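Fe-regulated protein B (Neisseria meningitidis, PDB 4AIP) is an outer-membrane TonB-dependent transporter that takes up iron, probably as an iron-siderophore complex, through a plugged beta-barrel. Local coordinates at residues K560-N568 and H617-F628; Y503-Y511 and I523-E532. One frame throughout, in Å; residues are numbered along the deposited sequence.

Contact 1 (K560-N568 and H617-F628); sequences KDALANPQN and HKDKLLSANPEF
Leu621 lies along the backbone of Asn565 to Gln567 and carries much of this contact. Its CD2 meets Pro566 O at 3.3 Å, and its CD1 reaches Gln567 CB at 3.8 Å. Next to it, Asn565 N donates to Leu621 O at 3.1 Å, from a position tilted 34° out of the carbonyl plane. Ala564 also turns its methyl toward 617-628, where CB sits close to Leu621 O. The same CB touches Phe628 CZ at 3.7 Å, approaching the ring obliquely, and Leu622 CD2 packs against it. At the far end His617 NE2 donates to Gln567 OE1 over 3.1 Å. NE2 lies in the carbonyl plane of the Gln567 amide, while the ring itself is turned 54° against the amide. Gln567 reaches it with CG set between its own N and carbonyl carbon (chi1 75°) and an extended chain beyond.

A second shell sets these groups. Asp619 N donates to His617 ND1, so both ring nitrogens are engaged, while CD1 of Leu621 rests on one face of the ring. Glu577 takes the other end of the Gln567 amide. Asp615 accepts from Leu622 N, and Phe613 backs Leu622 and Phe628. The backbone of Phe628 bonds to Gly113 in the plug range. The arrangement is a loop between strands 600-615 and 635-644 folded over the end of strand 548-563, within the beta-barrel of a TonB-dependent receptor.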
loop_
_atom_site.group_PDB
_atom_site.type_symbol
_atom_site.label_atom_id
_atom_site.label_comp_id
_atom_site.label_asym_id
_atom_site.label_seq_id
_atom_site.Cartn_x
_atom_site.Cartn_y
_atom_site.Cartn_z
ATOM N N LYS B 560 -18.745 -11.588 42.487
ATOM C CA LYS B 560 -19.424 -12.872 42.581
ATOM C C LYS B 560 -19.708 -13.378 41.200
ATOM O O LYS B 560 -19.832 -12.565 40.259
ATOM C CB LYS B 560 -20.747 -12.687 43.338
ATOM C CG LYS B 560 -20.542 -12.174 44.804
ATOM C CD LYS B 560 -21.718 -12.507 45.789
ATOM C CE LYS B 560 -21.231 -12.358 47.201
ATOM N NZ LYS B 560 -22.182 -12.940 48.161
ATOM N N ASP B 561 -19.836 -14.701 41.058
ATOM C CA ASP B 561 -20.246 -15.347 39.798
ATOM C C ASP B 561 -19.262 -15.191 38.623
ATOM O O ASP B 561 -19.643 -15.218 37.430
ATOM C CB ASP B 561 -21.657 -14.935 39.386
ATOM C CG ASP B 561 -22.700 -15.320 40.424
ATOM O OD1 ASP B 561 -22.624 -16.449 40.904
ATOM O OD2 ASP B 561 -23.597 -14.516 40.749
ATOM N N ALA B 562 -17.981 -15.097 38.954
ATOM C CA ALA B 562 -16.943 -15.119 37.938
ATOM C C ALA B 562 -17.083 -16.313 36.995
ATOM O O ALA B 562 -17.490 -17.414 37.409
ATOM C CB ALA B 562 -15.587 -15.142 38.595
ATOM N N LEU B 563 -16.707 -16.112 35.726
ATOM C CA LEU B 563 -16.883 -17.130 34.727
ATOM C C LEU B 563 -15.594 -17.245 34.022
ATOM O O LEU B 563 -14.978 -16.234 33.692
ATOM C CB LEU B 563 -17.884 -16.702 33.636
ATOM C CG LEU B 563 -19.231 -16.101 34.034
ATOM C CD1 LEU B 563 -19.222 -14.580 33.832
ATOM C CD2 LEU B 563 -20.249 -16.773 33.165
ATOM N N ALA B 564 -15.193 -18.455 33.662
ATOM C CA ALA B 564 -14.001 -18.499 32.850
ATOM C C ALA B 564 -14.066 -19.582 31.814
ATOM O O ALA B 564 -14.446 -19.318 30.684
ATOM C CB ALA B 564 -12.752 -18.612 33.712
ATOM N N ASN B 565 -13.714 -20.795 32.179
ATOM C CA ASN B 565 -13.711 -21.855 31.219
ATOM C C ASN B 565 -15.058 -22.597 31.293
ATOM O O ASN B 565 -15.722 -22.612 32.342
ATOM C CB ASN B 565 -12.553 -22.814 31.492
ATOM C CG ASN B 565 -11.160 -22.217 31.157
ATOM O OD1 ASN B 565 -11.015 -21.315 30.306
ATOM N ND2 ASN B 565 -10.139 -22.723 31.821
ATOM N N PRO B 566 -15.462 -23.240 30.179
ATOM C CA PRO B 566 -16.768 -23.848 30.181
ATOM C C PRO B 566 -16.817 -25.240 30.869
ATOM O O PRO B 566 -15.796 -25.932 31.005
ATOM C CB PRO B 566 -17.104 -23.923 28.693
ATOM C CG PRO B 566 -15.808 -24.146 28.049
ATOM C CD PRO B 566 -14.750 -23.499 28.912
ATOM N N GLN B 567 -18.021 -25.621 31.308
ATOM C CA GLN B 567 -18.243 -26.865 32.007
ATOM C C GLN B 567 -18.754 -27.872 30.997
ATOM O O GLN B 567 -19.466 -27.513 30.075
ATOM C CB GLN B 567 -19.250 -26.660 33.139
ATOM C CG GLN B 567 -20.697 -26.530 32.653
ATOM C CD GLN B 567 -21.738 -26.581 33.757
ATOM O OE1 GLN B 567 -21.410 -26.610 34.926
ATOM N NE2 GLN B 567 -23.010 -26.590 33.373
ATOM N N ASN B 568 -18.356 -29.131 31.168
ATOM C CA ASN B 568 -18.849 -30.252 30.359
ATOM C C ASN B 568 -20.349 -30.470 30.642
ATOM O O ASN B 568 -20.792 -30.334 31.806
ATOM C CB ASN B 568 -18.070 -31.536 30.701
ATOM C CG ASN B 568 -16.666 -31.588 30.066
ATOM O OD1 ASN B 568 -16.132 -30.581 29.582
ATOM N ND2 ASN B 568 -16.073 -32.782 30.062
ATOM N N HIS B 617 -16.462 -24.427 41.833
ATOM C CA HIS B 617 -17.050 -25.399 40.939
ATOM C C HIS B 617 -16.192 -26.660 40.956
ATOM O O HIS B 617 -14.962 -26.580 40.981
ATOM C CB HIS B 617 -17.091 -24.766 39.546
ATOM C CG HIS B 617 -17.838 -25.566 38.554
ATOM N ND1 HIS B 617 -17.273 -26.635 37.900
ATOM C CD2 HIS B 617 -19.115 -25.482 38.125
ATOM C CE1 HIS B 617 -18.171 -27.173 37.095
ATOM N NE2 HIS B 617 -19.298 -26.496 37.222
ATOM N N LYS B 618 -16.825 -27.828 40.958
ATOM C CA LYS B 618 -16.116 -29.089 41.261
ATOM C C LYS B 618 -15.017 -29.388 40.258
ATOM O O LYS B 618 -14.046 -30.089 40.587
ATOM C CB LYS B 618 -17.066 -30.278 41.323
ATOM C CG LYS B 618 -17.388 -30.937 39.958
ATOM C CD LYS B 618 -18.687 -31.759 40.025
ATOM C CE LYS B 618 -19.909 -30.839 40.300
ATOM N NZ LYS B 618 -21.231 -31.544 40.531
ATOM N N ASP B 619 -15.164 -28.853 39.045
ATOM C CA ASP B 619 -14.176 -29.103 37.985
ATOM C C ASP B 619 -13.142 -27.985 37.841
ATOM O O ASP B 619 -12.395 -27.934 36.855
ATOM C CB ASP B 619 -14.896 -29.459 36.685
ATOM C CG ASP B 619 -15.570 -30.841 36.771
ATOM O OD1 ASP B 619 -14.817 -31.803 37.083
ATOM O OD2 ASP B 619 -16.819 -30.967 36.572
ATOM N N LYS B 620 -13.087 -27.154 38.888
ATOM C CA LYS B 620 -12.241 -25.933 39.010
ATOM C C LYS B 620 -11.956 -25.258 37.666
ATOM O O LYS B 620 -10.969 -25.548 37.012
ATOM C CB LYS B 620 -10.954 -26.183 39.850
ATOM C CG LYS B 620 -11.212 -26.874 41.245
ATOM C CD LYS B 620 -10.130 -26.617 42.344
ATOM C CE LYS B 620 -10.806 -26.391 43.769
ATOM N NZ LYS B 620 -9.926 -26.565 45.027
ATOM N N LEU B 621 -12.853 -24.383 37.244
ATOM C CA LEU B 621 -12.771 -23.867 35.872
ATOM C C LEU B 621 -12.195 -22.428 35.722
ATOM O O LEU B 621 -12.085 -21.928 34.600
ATOM C CB LEU B 621 -14.151 -23.946 35.215
ATOM C CG LEU B 621 -14.808 -25.312 35.053
ATOM C CD1 LEU B 621 -16.255 -25.064 34.886
ATOM C CD2 LEU B 621 -14.225 -26.124 33.888
ATOM N N LEU B 622 -11.858 -21.763 36.834
ATOM C CA LEU B 622 -11.182 -20.468 36.772
ATOM C C LEU B 622 -9.758 -20.557 36.148
ATOM O O LEU B 622 -9.166 -21.642 36.058
ATOM C CB LEU B 622 -11.171 -19.770 38.145
ATOM C CG LEU B 622 -12.504 -19.330 38.761
ATOM C CD1 LEU B 622 -12.327 -18.214 39.810
ATOM C CD2 LEU B 622 -13.508 -18.895 37.714
ATOM N N SER B 623 -9.236 -19.405 35.716
ATOM C CA SER B 623 -8.067 -19.361 34.867
ATOM C C SER B 623 -7.045 -18.297 35.265
ATOM O O SER B 623 -7.377 -17.205 35.752
ATOM C CB SER B 623 -8.481 -19.149 33.422
ATOM O OG SER B 623 -7.788 -20.054 32.587
ATOM N N ALA B 624 -5.783 -18.668 35.085
ATOM C CA ALA B 624 -4.658 -17.754 35.313
ATOM C C ALA B 624 -4.182 -17.126 33.992
ATOM O O ALA B 624 -3.190 -16.387 33.987
ATOM C CB ALA B 624 -3.489 -18.465 36.055
ATOM N N ASN B 625 -4.893 -17.404 32.893
ATOM C CA ASN B 625 -4.686 -16.661 31.658
ATOM C C ASN B 625 -4.548 -15.161 32.043
ATOM O O ASN B 625 -5.386 -14.615 32.756
ATOM C CB ASN B 625 -5.808 -16.896 30.625
ATOM C CG ASN B 625 -5.832 -18.339 30.065
ATOM O OD1 ASN B 625 -5.162 -19.233 30.591
ATOM N ND2 ASN B 625 -6.611 -18.562 28.990
ATOM N N PRO B 626 -3.443 -14.516 31.586
ATOM C CA PRO B 626 -3.126 -13.149 31.936
ATOM C C PRO B 626 -4.269 -12.175 31.620
ATOM O O PRO B 626 -4.375 -11.124 32.240
ATOM C CB PRO B 626 -1.871 -12.865 31.107
ATOM C CG PRO B 626 -1.789 -13.992 30.103
ATOM C CD PRO B 626 -2.423 -15.124 30.707
ATOM N N GLU B 627 -5.118 -12.520 30.669
ATOM C CA GLU B 627 -6.381 -11.829 30.422
ATOM C C GLU B 627 -7.194 -11.520 31.745
ATOM O O GLU B 627 -7.834 -10.463 31.907
ATOM C CB GLU B 627 -7.106 -12.762 29.469
ATOM C CG GLU B 627 -8.529 -12.545 29.220
ATOM C CD GLU B 627 -9.242 -13.808 28.764
ATOM O OE1 GLU B 627 -8.657 -14.913 28.739
ATOM O OE2 GLU B 627 -10.438 -13.689 28.438
ATOM N N PHE B 628 -7.136 -12.452 32.694
ATOM C CA PHE B 628 -7.899 -12.315 33.920
ATOM C C PHE B 628 -7.132 -11.401 34.889
ATOM O O PHE B 628 -7.723 -10.465 35.455
ATOM C CB PHE B 628 -8.243 -13.699 34.526
ATOM C CG PHE B 628 -9.157 -14.520 33.650
ATOM C CD1 PHE B 628 -10.521 -14.191 33.533
ATOM C CD2 PHE B 628 -8.651 -15.571 32.902
ATOM C CE1 PHE B 628 -11.395 -14.901 32.671
ATOM C CE2 PHE B 628 -9.509 -16.304 32.032
ATOM C CZ PHE B 628 -10.899 -15.965 31.920
#

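Contact 2 (Y503-Y511 and I523-E532); sequences YASRSPRLY and ISIADGTKAE
Arg506 and Glu532 face each other as an antiparallel hydrogen-bonded pair, where strands 495-506 and 532-544 of the TonB-dependent receptor barrel join. Arg506 N donates to Glu532 O at 2.9 Å, and Glu532 N returns a bond to Arg506 O at 3.0 Å. Their side chains leave the pair side by side, pointing the same way, with the guanidinium and carboxylate planes 27° apart. They do not form the ion pair. The Arg506 guanidinium runs on to Asp118 and the carbonyl of Asn115.

Arg509 supplies the salt bridge instead. It crosses Glu532 at about a right angle, and the two flat groups are perpendicular. NH2 meets OE1 of Glu532 with its N-H nearly straight, at 174°. The carboxylate oxygen lies in the guanidinium plane, yet the donor sits above the carboxylate plane, 38° out of it. A bend at chi2 brings the Arg509 chain back to this point. Arg509 NH2 also donates to Asn115 O, and Leu563 N donates to the other oxygen of Glu532, so both carboxylate oxygens are engaged. Such pairing probably favours a charged carboxylate.

Further along, the CG of Pro508 lies 4.0 Å from Thr529 OG1, a buried hydroxyl with no partner in the model. Pro508 CG also approaches Ile525 CD1. At the other end Tyr511 and Ile523 cross at about a right angle. Ile523 lies over one face of the ring: CG2 sits 3.8 Å from Tyr511 CG, and CG1 makes a CH-pi contact 4.0 Å from the ring centroid.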
loop_
_atom_site.group_PDB
_atom_site.type_symbol
_atom_site.label_atom_id
_atom_site.label_comp_id
_atom_site.label_asym_id
_atom_site.label_seq_id
_atom_site.Cartn_x
_atom_site.Cartn_y
_atom_site.Cartn_z
ATOM N N TYR B 503 -21.566 -0.874 43.227
ATOM C CA TYR B 503 -21.912 -2.142 42.631
ATOM C C TYR B 503 -21.962 -2.004 41.133
ATOM O O TYR B 503 -22.421 -0.976 40.594
ATOM C CB TYR B 503 -23.308 -2.572 43.089
ATOM C CG TYR B 503 -23.348 -3.119 44.470
ATOM C CD1 TYR B 503 -23.506 -2.278 45.579
ATOM C CD2 TYR B 503 -23.243 -4.490 44.670
ATOM C CE1 TYR B 503 -23.541 -2.801 46.887
ATOM C CE2 TYR B 503 -23.307 -5.036 45.934
ATOM C CZ TYR B 503 -23.453 -4.195 47.048
ATOM O OH TYR B 503 -23.464 -4.779 48.320
ATOM N N ALA B 504 -21.507 -3.050 40.464
ATOM C CA ALA B 504 -21.571 -3.114 39.031
ATOM C C ALA B 504 -21.591 -4.551 38.555
ATOM O O ALA B 504 -21.183 -5.487 39.285
ATOM C CB ALA B 504 -20.415 -2.354 38.409
ATOM N N SER B 505 -22.067 -4.734 37.327
ATOM C CA SER B 505 -22.152 -6.061 36.798
ATOM C C SER B 505 -21.555 -6.164 35.406
ATOM O O SER B 505 -21.458 -5.188 34.699
ATOM C CB SER B 505 -23.615 -6.535 36.821
ATOM O OG SER B 505 -24.373 -5.749 35.936
ATOM N N ARG B 506 -21.169 -7.368 35.024
ATOM C CA ARG B 506 -20.461 -7.574 33.792
ATOM C C ARG B 506 -20.876 -8.920 33.208
ATOM O O ARG B 506 -20.639 -9.985 33.808
ATOM C CB ARG B 506 -18.936 -7.478 34.042
ATOM C CG ARG B 506 -18.038 -7.700 32.838
ATOM C CD ARG B 506 -16.801 -6.792 32.900
ATOM N NE ARG B 506 -15.876 -7.050 31.792
ATOM C CZ ARG B 506 -15.516 -6.160 30.861
ATOM N NH1 ARG B 506 -15.990 -4.933 30.870
ATOM N NH2 ARG B 506 -14.652 -6.519 29.913
ATOM N N SER B 507 -21.510 -8.851 32.042
ATOM C CA SER B 507 -22.075 -10.020 31.376
ATOM C C SER B 507 -21.044 -11.012 30.865
ATOM O O SER B 507 -19.967 -10.639 30.516
ATOM C CB SER B 507 -23.008 -9.606 30.216
ATOM O OG SER B 507 -22.581 -8.421 29.569
ATOM N N PRO B 508 -21.410 -12.284 30.757
ATOM C CA PRO B 508 -20.454 -13.257 30.203
ATOM C C PRO B 508 -19.800 -12.758 28.929
ATOM O O PRO B 508 -20.417 -12.019 28.201
ATOM C CB PRO B 508 -21.352 -14.463 29.864
ATOM C CG PRO B 508 -22.424 -14.340 30.821
ATOM C CD PRO B 508 -22.728 -12.890 30.981
ATOM N N ARG B 509 -18.562 -13.152 28.663
ATOM C CA ARG B 509 -17.992 -12.855 27.359
ATOM C C ARG B 509 -18.234 -14.008 26.473
ATOM O O ARG B 509 -18.256 -15.148 26.935
ATOM C CB ARG B 509 -16.497 -12.641 27.401
ATOM C CG ARG B 509 -15.994 -12.129 28.676
ATOM C CD ARG B 509 -16.343 -10.646 28.909
ATOM N NE ARG B 509 -15.793 -10.339 30.219
ATOM C CZ ARG B 509 -16.388 -10.540 31.398
ATOM N NH1 ARG B 509 -17.651 -10.960 31.496
ATOM N NH2 ARG B 509 -15.702 -10.287 32.516
ATOM N N LEU B 510 -18.406 -13.697 25.203
ATOM C CA LEU B 510 -18.434 -14.684 24.154
ATOM C C LEU B 510 -17.071 -15.333 24.113
ATOM O O LEU B 510 -16.055 -14.727 24.498
ATOM C CB LEU B 510 -18.734 -14.019 22.811
ATOM C CG LEU B 510 -20.054 -13.246 22.742
ATOM C CD1 LEU B 510 -20.207 -12.499 21.431
ATOM C CD2 LEU B 510 -21.272 -14.168 22.918
ATOM N N TYR B 511 -17.068 -16.568 23.643
ATOM C CA TYR B 511 -15.875 -17.298 23.355
ATOM C C TYR B 511 -14.953 -16.591 22.365
ATOM O O TYR B 511 -15.274 -15.544 21.810
ATOM C CB TYR B 511 -16.275 -18.684 22.835
ATOM C CG TYR B 511 -15.249 -19.751 23.146
ATOM C CD1 TYR B 511 -14.828 -19.965 24.475
ATOM C CD2 TYR B 511 -14.698 -20.530 22.125
ATOM C CE1 TYR B 511 -13.890 -20.957 24.773
ATOM C CE2 TYR B 511 -13.770 -21.529 22.396
ATOM C CZ TYR B 511 -13.356 -21.737 23.716
ATOM O OH TYR B 511 -12.443 -22.745 23.962
ATOM N N ILE B 523 -19.745 -24.628 21.838
ATOM C CA ILE B 523 -19.537 -23.813 23.010
ATOM C C ILE B 523 -20.818 -23.092 23.298
ATOM O O ILE B 523 -21.261 -22.271 22.504
ATOM C CB ILE B 523 -18.334 -22.811 22.846
ATOM C CG1 ILE B 523 -17.006 -23.571 22.732
ATOM C CG2 ILE B 523 -18.341 -21.771 24.006
ATOM C CD1 ILE B 523 -16.490 -24.149 24.070
ATOM N N SER B 524 -21.415 -23.413 24.432
ATOM C CA SER B 524 -22.733 -22.924 24.750
ATOM C C SER B 524 -22.728 -22.186 26.091
ATOM O O SER B 524 -21.666 -21.767 26.577
ATOM C CB SER B 524 -23.730 -24.085 24.718
ATOM O OG SER B 524 -25.032 -23.656 25.051
ATOM N N ILE B 525 -23.911 -22.016 26.666
ATOM C CA ILE B 525 -24.090 -21.301 27.923
ATOM C C ILE B 525 -25.137 -22.040 28.778
ATOM O O ILE B 525 -26.178 -22.442 28.281
ATOM C CB ILE B 525 -24.444 -19.790 27.655
ATOM C CG1 ILE B 525 -24.480 -18.980 28.955
ATOM C CG2 ILE B 525 -25.715 -19.623 26.797
ATOM C CD1 ILE B 525 -24.597 -17.491 28.742
ATOM N N ALA B 526 -24.834 -22.247 30.052
ATOM C CA ALA B 526 -25.742 -22.958 30.952
ATOM C C ALA B 526 -26.972 -22.125 31.280
ATOM O O ALA B 526 -26.959 -20.907 31.118
ATOM C CB ALA B 526 -25.032 -23.347 32.218
ATOM N N ASP B 527 -28.019 -22.791 31.773
ATOM C CA ASP B 527 -29.338 -22.187 31.871
ATOM C C ASP B 527 -29.469 -21.009 32.792
ATOM O O ASP B 527 -30.162 -20.049 32.448
ATOM C CB ASP B 527 -30.410 -23.214 32.233
ATOM C CG ASP B 527 -30.730 -24.152 31.102
ATOM O OD1 ASP B 527 -30.497 -23.829 29.929
ATOM O OD2 ASP B 527 -31.231 -25.241 31.402
ATOM N N GLY B 528 -28.856 -21.059 33.961
ATOM C CA GLY B 528 -29.079 -19.938 34.875
ATOM C C GLY B 528 -27.966 -18.926 34.906
ATOM O O GLY B 528 -27.937 -18.100 35.799
ATOM N N THR B 529 -27.046 -18.988 33.933
ATOM C CA THR B 529 -25.797 -18.254 34.094
ATOM C C THR B 529 -26.059 -16.810 34.139
ATOM O O THR B 529 -26.996 -16.336 33.540
ATOM C CB THR B 529 -24.610 -18.691 33.210
ATOM O OG1 THR B 529 -23.997 -17.560 32.579
ATOM C CG2 THR B 529 -24.993 -19.661 32.232
ATOM N N LYS B 530 -25.271 -16.110 34.926
ATOM C CA LYS B 530 -25.544 -14.713 35.127
ATOM C C LYS B 530 -24.307 -13.912 35.103
ATOM O O LYS B 530 -23.213 -14.416 34.898
ATOM C CB LYS B 530 -26.206 -14.526 36.444
ATOM C CG LYS B 530 -25.706 -15.557 37.421
ATOM C CD LYS B 530 -26.001 -15.107 38.776
ATOM C CE LYS B 530 -27.486 -14.666 38.868
ATOM N NZ LYS B 530 -28.357 -15.876 38.674
ATOM N N ALA B 531 -24.511 -12.625 35.315
ATOM C CA ALA B 531 -23.449 -11.689 35.178
ATOM C C ALA B 531 -22.620 -11.722 36.461
ATOM O O ALA B 531 -23.113 -12.054 37.518
ATOM C CB ALA B 531 -24.014 -10.270 34.909
ATOM N N GLU B 532 -21.348 -11.385 36.319
ATOM C CA GLU B 532 -20.447 -11.136 37.420
ATOM C C GLU B 532 -20.893 -9.867 38.101
ATOM O O GLU B 532 -21.401 -8.948 37.437
ATOM C CB GLU B 532 -19.033 -10.903 36.881
ATOM C CG GLU B 532 -18.448 -12.154 36.292
ATOM C CD GLU B 532 -17.101 -11.952 35.611
ATOM O OE1 GLU B 532 -16.800 -10.776 35.238
ATOM O OE2 GLU B 532 -16.378 -12.963 35.432
#

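Overall arrangement
From the N terminus, the plug range comes first and the barrel strands follow. Contact 2 closes first, joining 503-511 to 523-532 across a short excursion of eleven residues. Contact 1 opens later, at 560-568, and closes at 617-628 after 48 intervening residues, 36 of them in strands. The two are in series and neither nests in the other. Their centres are about 12 Å apart. They meet where Glu532 of contact 2 borders Ala562 and Leu563 of contact 1, and where Asp561 packs on Lys530. Together they tie strands 495-506, 532-544 and 548-563 to the loop after strand 600-615. Both also reach plug residues, including Asn115.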